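Local coordinates for protein D-alanyl-D-alanine carboxypeptidase (Vibrio cholerae, PDB 5TR7) that probably removes the terminal D-alanine from peptidoglycan precursor peptides, as a penicillin-binding serine carboxypeptidase of the peptidase S11 family, at residues T37-S42 against Q158-D163; R92-I95 against D101-V104. All blocks are in the same frame, centred on the assembly; numbering follows the deposited sequence.

Interaction 1: residues T37-S42 against Q158-D163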
ATOM      1  N   THR A  37       0.848  -0.138  -5.368  1.00 53.90           N
ATOM      2  CA  THR A  37       0.952   1.244  -5.858  1.00 58.18           C
ATOM      3  C   THR A  37       0.073   2.196  -5.004  1.00 53.63           C
ATOM      4  O   THR A  37       0.359   3.377  -4.868  1.00 54.65           O
ATOM      5  CB  THR A  37       0.446   1.299  -7.322  1.00 57.27           C
ATOM      6  OG1 THR A  37       1.317   0.530  -8.146  1.00 61.65           O
ATOM      7  CG2 THR A  37       0.405   2.711  -7.864  1.00 57.45           C
ATOM      8  N   LYS A  38      -0.963   1.636  -4.388  1.00 55.86           N
ATOM      9  CA  LYS A  38      -1.876   2.421  -3.545  1.00 50.83           C
ATOM     10  C   LYS A  38      -1.195   2.983  -2.341  1.00 56.97           C
ATOM     11  O   LYS A  38      -1.634   4.011  -1.789  1.00 56.43           O
ATOM     12  CB  LYS A  38      -3.116   1.669  -3.193  1.00 48.56           C
ATOM     13  CG  LYS A  38      -3.939   1.273  -4.436  1.00 53.88           C
ATOM     14  CD  LYS A  38      -5.261   0.580  -4.101  1.00 57.27           C
ATOM     15  CE  LYS A  38      -6.093   0.287  -5.349  1.00 63.99           C
ATOM     16  NZ  LYS A  38      -5.567  -0.841  -6.130  1.00 70.30           N
ATOM     17  N   MET A  39      -0.101   2.356  -1.919  1.00 55.12           N
ATOM     18  CA  MET A  39       0.668   2.943  -0.817  1.00 49.60           C
ATOM     19  C   MET A  39       1.235   4.298  -1.240  1.00 53.56           C
ATOM     20  O   MET A  39       1.288   5.258  -0.421  1.00 43.49           O
ATOM     21  CB  MET A  39       1.830   2.043  -0.406  1.00 50.71           C
ATOM     22  CG  MET A  39       1.383   0.755   0.328  1.00 54.86           C
ATOM     23  SD  MET A  39       2.761  -0.091   1.029  1.00 60.90           S
ATOM     24  CE  MET A  39       3.870  -0.478  -0.265  1.00 64.57           C
ATOM     25  N   MET A  40       1.638   4.407  -2.508  1.00 48.40           N
ATOM     26  CA  MET A  40       2.240   5.685  -2.945  1.00 49.63           C
ATOM     27  C   MET A  40       1.123   6.719  -3.046  1.00 51.75           C
ATOM     28  O   MET A  40       1.285   7.872  -2.696  1.00 56.20           O
ATOM     29  CB  MET A  40       3.034   5.565  -4.252  1.00 52.74           C
ATOM     30  CG  MET A  40       3.577   6.954  -4.699  1.00 57.17           C
ATOM     31  SD  MET A  40       4.699   7.773  -3.496  1.00 58.95           S
ATOM     32  CE  MET A  40       6.009   6.589  -3.908  1.00 61.98           C
ATOM     33  N   THR A  41      -0.035   6.284  -3.503  1.00 54.79           N
ATOM     34  CA  THR A  41      -1.183   7.185  -3.636  1.00 54.83           C
ATOM     35  C   THR A  41      -1.582   7.736  -2.276  1.00 50.46           C
ATOM     36  O   THR A  41      -1.784   8.957  -2.106  1.00 52.72           O
ATOM     37  CB  THR A  41      -2.339   6.446  -4.313  1.00 56.40           C
ATOM     38  OG1 THR A  41      -1.963   6.159  -5.674  1.00 57.21           O
ATOM     39  CG2 THR A  41      -3.613   7.266  -4.315  1.00 51.88           C
ATOM     40  N   SER A  42      -1.650   6.855  -1.291  1.00 53.01           N
ATOM     41  CA  SER A  42      -2.033   7.286   0.058  1.00 49.15           C
ATOM     42  C   SER A  42      -0.909   8.149   0.651  1.00 58.33           C
ATOM     43  O   SER A  42      -1.185   8.989   1.504  1.00 47.78           O
ATOM     44  CB  SER A  42      -2.340   6.136   0.978  1.00 48.79           C
ATOM     45  OG  SER A  42      -1.134   5.606   1.480  1.00 62.74           O
ATOM     46  N   GLN A 158       7.950   2.177   5.105  1.00 46.37           N
ATOM     47  CA  GLN A 158       8.640   2.862   6.185  1.00 51.87           C
ATOM     48  C   GLN A 158       8.280   4.359   6.186  1.00 57.96           C
ATOM     49  O   GLN A 158       8.013   4.943   7.246  1.00 50.73           O
ATOM     50  CB  GLN A 158      10.172   2.703   6.020  1.00 50.73           C
ATOM     51  CG  GLN A 158      11.022   3.463   7.038  1.00 51.21           C
ATOM     52  CD  GLN A 158      12.505   3.494   6.711  1.00 55.82           C
ATOM     53  OE1 GLN A 158      12.917   3.712   5.593  1.00 57.34           O
ATOM     54  NE2 GLN A 158      13.302   3.175   7.692  1.00 55.41           N
ATOM     55  N   ALA A 159       8.293   4.970   5.006  1.00 55.94           N
ATOM     56  CA  ALA A 159       7.960   6.405   4.878  1.00 59.27           C
ATOM     57  C   ALA A 159       6.540   6.721   5.280  1.00 55.83           C
ATOM     58  O   ALA A 159       6.271   7.824   5.777  1.00 54.41           O
ATOM     59  CB  ALA A 159       8.181   6.872   3.442  1.00 58.66           C
ATOM     60  N   LEU A 160       5.630   5.787   5.009  1.00 49.78           N
ATOM     61  CA  LEU A 160       4.248   5.985   5.413  1.00 56.05           C
ATOM     62  C   LEU A 160       4.145   6.111   6.927  1.00 50.62           C
ATOM     63  O   LEU A 160       3.472   6.988   7.462  1.00 52.07           O
ATOM     64  CB  LEU A 160       3.332   4.835   4.974  1.00 49.59           C
ATOM     65  CG  LEU A 160       2.762   4.791   3.578  1.00 51.05           C
ATOM     66  CD1 LEU A 160       2.200   3.383   3.277  1.00 44.89           C
ATOM     67  CD2 LEU A 160       1.756   5.910   3.343  1.00 55.78           C
ATOM     68  N   ILE A 161       4.762   5.176   7.623  1.00 49.42           N
ATOM     69  CA  ILE A 161       4.757   5.193   9.097  1.00 42.61           C
ATOM     70  C   ILE A 161       5.513   6.378   9.611  1.00 48.23           C
ATOM     71  O   ILE A 161       5.123   7.047  10.531  1.00 48.61           O
ATOM     72  CB  ILE A 161       5.471   3.951   9.561  1.00 46.60           C
ATOM     73  CG1 ILE A 161       4.702   2.710   9.105  1.00 44.94           C
ATOM     74  CG2 ILE A 161       5.738   4.005  11.056  1.00 44.38           C
ATOM     75  CD1 ILE A 161       5.487   1.411   9.283  1.00 53.70           C
ATOM     76  N   ARG A 162       6.616   6.693   8.966  1.00 51.06           N
ATOM     77  CA  ARG A 162       7.452   7.798   9.451  1.00 50.77           C
ATOM     78  C   ARG A 162       6.973   9.180   9.202  1.00 46.18           C
ATOM     79  O   ARG A 162       7.156  10.055  10.066  1.00 49.77           O
ATOM     80  CB  ARG A 162       8.837   7.698   8.756  1.00 50.87           C
ATOM     81  CG  ARG A 162       9.893   8.665   9.218  1.00 53.39           C
ATOM     82  CD  ARG A 162      10.556   9.241   7.970  1.00 64.53           C
ATOM     83  NE  ARG A 162      11.318   8.311   7.209  1.00 61.71           N
ATOM     84  CZ  ARG A 162      11.559   8.357   5.895  1.00 57.75           C
ATOM     85  NH1 ARG A 162      10.996   9.168   5.008  1.00 59.82           N
ATOM     86  NH2 ARG A 162      12.325   7.437   5.406  1.00 72.13           N
ATOM     87  N   ASP A 163       6.473   9.425   8.001  1.00 47.08           N
ATOM     88  CA  ASP A 163       6.173  10.843   7.566  1.00 49.40           C
ATOM     89  C   ASP A 163       4.713  11.186   7.601  1.00 48.73           C
ATOM     90  O   ASP A 163       4.388  12.338   7.802  1.00 46.35           O
ATOM     91  CB  ASP A 163       6.646  11.064   6.116  1.00 49.27           C
ATOM     92  CG  ASP A 163       8.105  10.738   5.882  1.00 43.91           C
ATOM     93  OD1 ASP A 163       8.878  10.903   6.808  1.00 54.36           O
ATOM     94  OD2 ASP A 163       8.518  10.494   4.704  1.00 54.22           O
TER

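Interaction 2: residues R92-I95 against D101-V104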
ATOM      1  N   ARG A  92     -10.229   5.732   2.983  1.00 47.35           N
ATOM      2  CA  ARG A  92     -10.503   4.373   3.467  1.00 46.71           C
ATOM      3  C   ARG A  92     -10.848   3.444   2.345  1.00 44.93           C
ATOM      4  O   ARG A  92     -10.482   2.285   2.372  1.00 50.33           O
ATOM      5  CB  ARG A  92     -11.572   4.374   4.531  1.00 49.04           C
ATOM      6  CG  ARG A  92     -11.080   5.063   5.751  1.00 47.90           C
ATOM      7  CD  ARG A  92     -12.095   5.174   6.861  1.00 55.09           C
ATOM      8  NE  ARG A  92     -11.352   5.513   8.059  1.00 55.45           N
ATOM      9  CZ  ARG A  92     -10.790   6.709   8.284  1.00 56.80           C
ATOM     10  NH1 ARG A  92     -10.928   7.721   7.436  1.00 54.55           N
ATOM     11  NH2 ARG A  92     -10.109   6.893   9.401  1.00 56.63           N
ATOM     12  N   GLY A  93     -11.540   3.923   1.338  1.00 47.78           N
ATOM     13  CA  GLY A  93     -11.794   3.024   0.191  1.00 50.01           C
ATOM     14  C   GLY A  93     -10.513   2.572  -0.478  1.00 56.77           C
ATOM     15  O   GLY A  93     -10.334   1.409  -0.919  1.00 47.72           O
ATOM     16  N   ILE A  94      -9.577   3.506  -0.553  1.00 50.29           N
ATOM     17  CA  ILE A  94      -8.287   3.172  -1.119  1.00 52.58           C
ATOM     18  C   ILE A  94      -7.504   2.172  -0.226  1.00 52.02           C
ATOM     19  O   ILE A  94      -7.046   1.137  -0.647  1.00 49.04           O
ATOM     20  CB  ILE A  94      -7.429   4.455  -1.286  1.00 47.98           C
ATOM     21  CG1 ILE A  94      -8.033   5.343  -2.379  1.00 47.54           C
ATOM     22  CG2 ILE A  94      -5.945   4.102  -1.517  1.00 49.62           C
ATOM     23  CD1 ILE A  94      -7.369   6.736  -2.532  1.00 52.28           C
ATOM     24  N   ILE A  95      -7.377   2.524   1.040  1.00 50.71           N
ATOM     25  CA  ILE A  95      -6.534   1.812   1.935  1.00 51.79           C
ATOM     26  C   ILE A  95      -7.119   0.488   2.404  1.00 53.08           C
ATOM     27  O   ILE A  95      -6.443  -0.495   2.412  1.00 52.98           O
ATOM     28  CB  ILE A  95      -6.209   2.717   3.151  1.00 46.12           C
ATOM     29  CG1 ILE A  95      -5.256   3.850   2.713  1.00 50.94           C
ATOM     30  CG2 ILE A  95      -5.602   1.903   4.303  1.00 45.65           C
ATOM     31  CD1 ILE A  95      -5.143   4.981   3.751  1.00 51.87           C
ATOM     32  N   ASP A 101     -11.443   2.829  -8.098  1.00 67.29           N
ATOM     33  CA  ASP A 101     -12.305   3.978  -8.367  1.00 59.99           C
ATOM     34  C   ASP A 101     -11.945   5.146  -7.431  1.00 65.56           C
ATOM     35  O   ASP A 101     -11.701   6.313  -7.880  1.00 54.88           O
ATOM     36  CB  ASP A 101     -13.804   3.595  -8.363  1.00 58.19           C
ATOM     37  CG  ASP A 101     -14.273   2.846  -7.053  1.00 67.73           C
ATOM     38  OD1 ASP A 101     -13.401   2.409  -6.266  1.00 57.22           O
ATOM     39  OD2 ASP A 101     -15.526   2.686  -6.833  1.00 63.72           O
ATOM     40  N   ALA A 102     -11.816   4.832  -6.144  1.00 60.69           N
ATOM     41  CA  ALA A 102     -11.485   5.856  -5.153  1.00 63.06           C
ATOM     42  C   ALA A 102     -10.088   6.458  -5.403  1.00 62.65           C
ATOM     43  O   ALA A 102      -9.856   7.615  -5.068  1.00 61.04           O
ATOM     44  CB  ALA A 102     -11.535   5.288  -3.752  1.00 57.86           C
ATOM     45  N   CYS A 103      -9.174   5.646  -5.949  1.00 57.82           N
ATOM     46  CA  CYS A 103      -7.818   6.133  -6.267  1.00 60.57           C
ATOM     47  C   CYS A 103      -7.876   7.229  -7.289  1.00 51.21           C
ATOM     48  O   CYS A 103      -7.303   8.310  -7.097  1.00 58.58           O
ATOM     49  CB  CYS A 103      -6.900   5.040  -6.800  1.00 55.59           C
ATOM     50  SG  CYS A 103      -6.372   3.853  -5.568  1.00 54.80           S
ATOM     51  N   VAL A 104      -8.632   6.981  -8.339  1.00 58.11           N
ATOM     52  CA  VAL A 104      -8.744   7.983  -9.395  1.00 63.33           C
ATOM     53  C   VAL A 104      -9.447   9.237  -8.922  1.00 67.78           C
ATOM     54  O   VAL A 104      -9.039  10.334  -9.311  1.00 63.43           O
ATOM     55  CB  VAL A 104      -9.428   7.432 -10.633  1.00 66.33           C
ATOM     56  CG1 VAL A 104      -9.576   8.535 -11.685  1.00 66.98           C
ATOM     57  CG2 VAL A 104      -8.621   6.282 -11.189  1.00 71.03           C
TER

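Interaction 1: residues T37-S42 against Q158-D163
Leu-160 reaches from helix 150-163 to Met-39 and Ser-42, which lie about one turn apart on helix 37-50, and it accounts for every contact between the two segments. The apolar part belongs to its CD1, which sits 3.9 Å from Met-39 CB and 4.0 Å from Met-39 CG. The two side chains cross at about a right angle, and the touching atoms are CB and CG at the root of the methionine. With chi1 at -71°, Met-39 CG stands anti to its own carbonyl carbon; the extended chi2 carries Met-39 SD past Leu-160 CD1, at 4.2 Å, and the bend at chi3 turns only CE. Ile-200 of strand 196-205 touches both Met-39 and Leu-160, and Met-39 also packs on Lys-201, the predicted substrate-binding residue.

The second branch faces polar atoms. Leu-160 CD2 lies 3.5 Å from Ser-42 OG and 3.8 Å from Met-39 O, both van der Waals approaches. Ser-42 chi1 of 81° sets OG between its backbone N and carbonyl carbon, and this hydroxyl is hydrogen-bonded to Tyr-171 OH, outside the two segments.

A further polar link between the two helices runs through Asp-163 OD2, which is salt-bridged to Arg-162 NH1 at 2.8 Å and hydrogen-bonded to Tyr-43 OH, just after segment 37-42.

Lys-38, the predicted proton acceptor of an SxxK motif like that of penicillin-binding proteins, points to another side of its helix and bonds Ser-35 OG. With 121 Å² buried in total and the closest CA pair, Met-39 and Leu-160, 7.8 Å apart, the chemistry implies a buried, chiefly dispersive contact on the helix turn that carries Lys-38, with the nearby serine hydroxyl satisfied by Tyr-171.

Interaction 2: residues R92-I95 against D101-V104
Ile-94 leans across to Ala-102 and Cys-103 with its longer branch, although its CB sets off neither at nor away from helix 100-111. A chi1 of -69° puts CG1 anti to the carbonyl carbon, and an extended chi2 of 173° carries CD1 onward over the backbone of the facing helix. Ile-94 CG1 is thereby placed 3.8 Å from Ala-102 CB and equally near Cys-103 N, while Ile-94 CD1 comes 3.7 Å from Ala-102 O. The isoleucine thus packs as much on main chain as on side chains.

Ala-102, by contrast, has its CB directed toward helix 87-95, where it meets Ile-94 CG1. The same methyl also faces the backbone of Gly-93, with Gly-93 C 4.4 Å from Ala-102 CB. The lack of a side chain at Gly-93 fits this approach to its main chain, and next to it Ile-94 CA and Ala-102 CA are 5.8 Å apart.

This pair of consecutive helices, joined by a short loop, belongs to the helical part of the penicillin-binding, beta-lactamase-like fold; the loop carries Ser-98, a predicted active-site residue that probably begins the SxN-type motif of these enzymes, and Gly-99, which is bonded to Gly-93 through the backbone.

Cys-103 runs its CB past the neighbouring helix, and its SG lies 3.9 Å from Ile-94 CG1 and 4.1 Å from Ile-94 CG2, so it touches both branches. The same sulfur packs on Lys-38, the predicted proton acceptor. Two residues before Cys-103, Asp-101 OD1 takes the N-H of Ala-102 from above the carboxylate plane, 2.9 Å from Ala-102 N; the carboxylate is further held by the backbone N-H groups of Met-77, Phe-78 and Val-79.

Overall arrangement
Both contacts are buried, and both involve helix 37-50, as a partner in interaction 1 and as a neighbour packing on Ile-94, Ile-95 and Cys-103 in interaction 2. Their centres are 14 Å apart, and they meet where Lys-38 CE lies 3.6 Å from Cys-103 SG. Interaction 1 joins elements far apart in sequence; interaction 2 pairs consecutive helices and lies within the span of chain that interaction 1 closes. Interaction 1 is the more central, with its centre about 7 Å from the centre of the chain against about 11 Å, yet its helices stand farther apart and a leucine bridges them, beside a serine hydroxyl. In interaction 2 the closer backbones bring isoleucine against main chain as well as side chains.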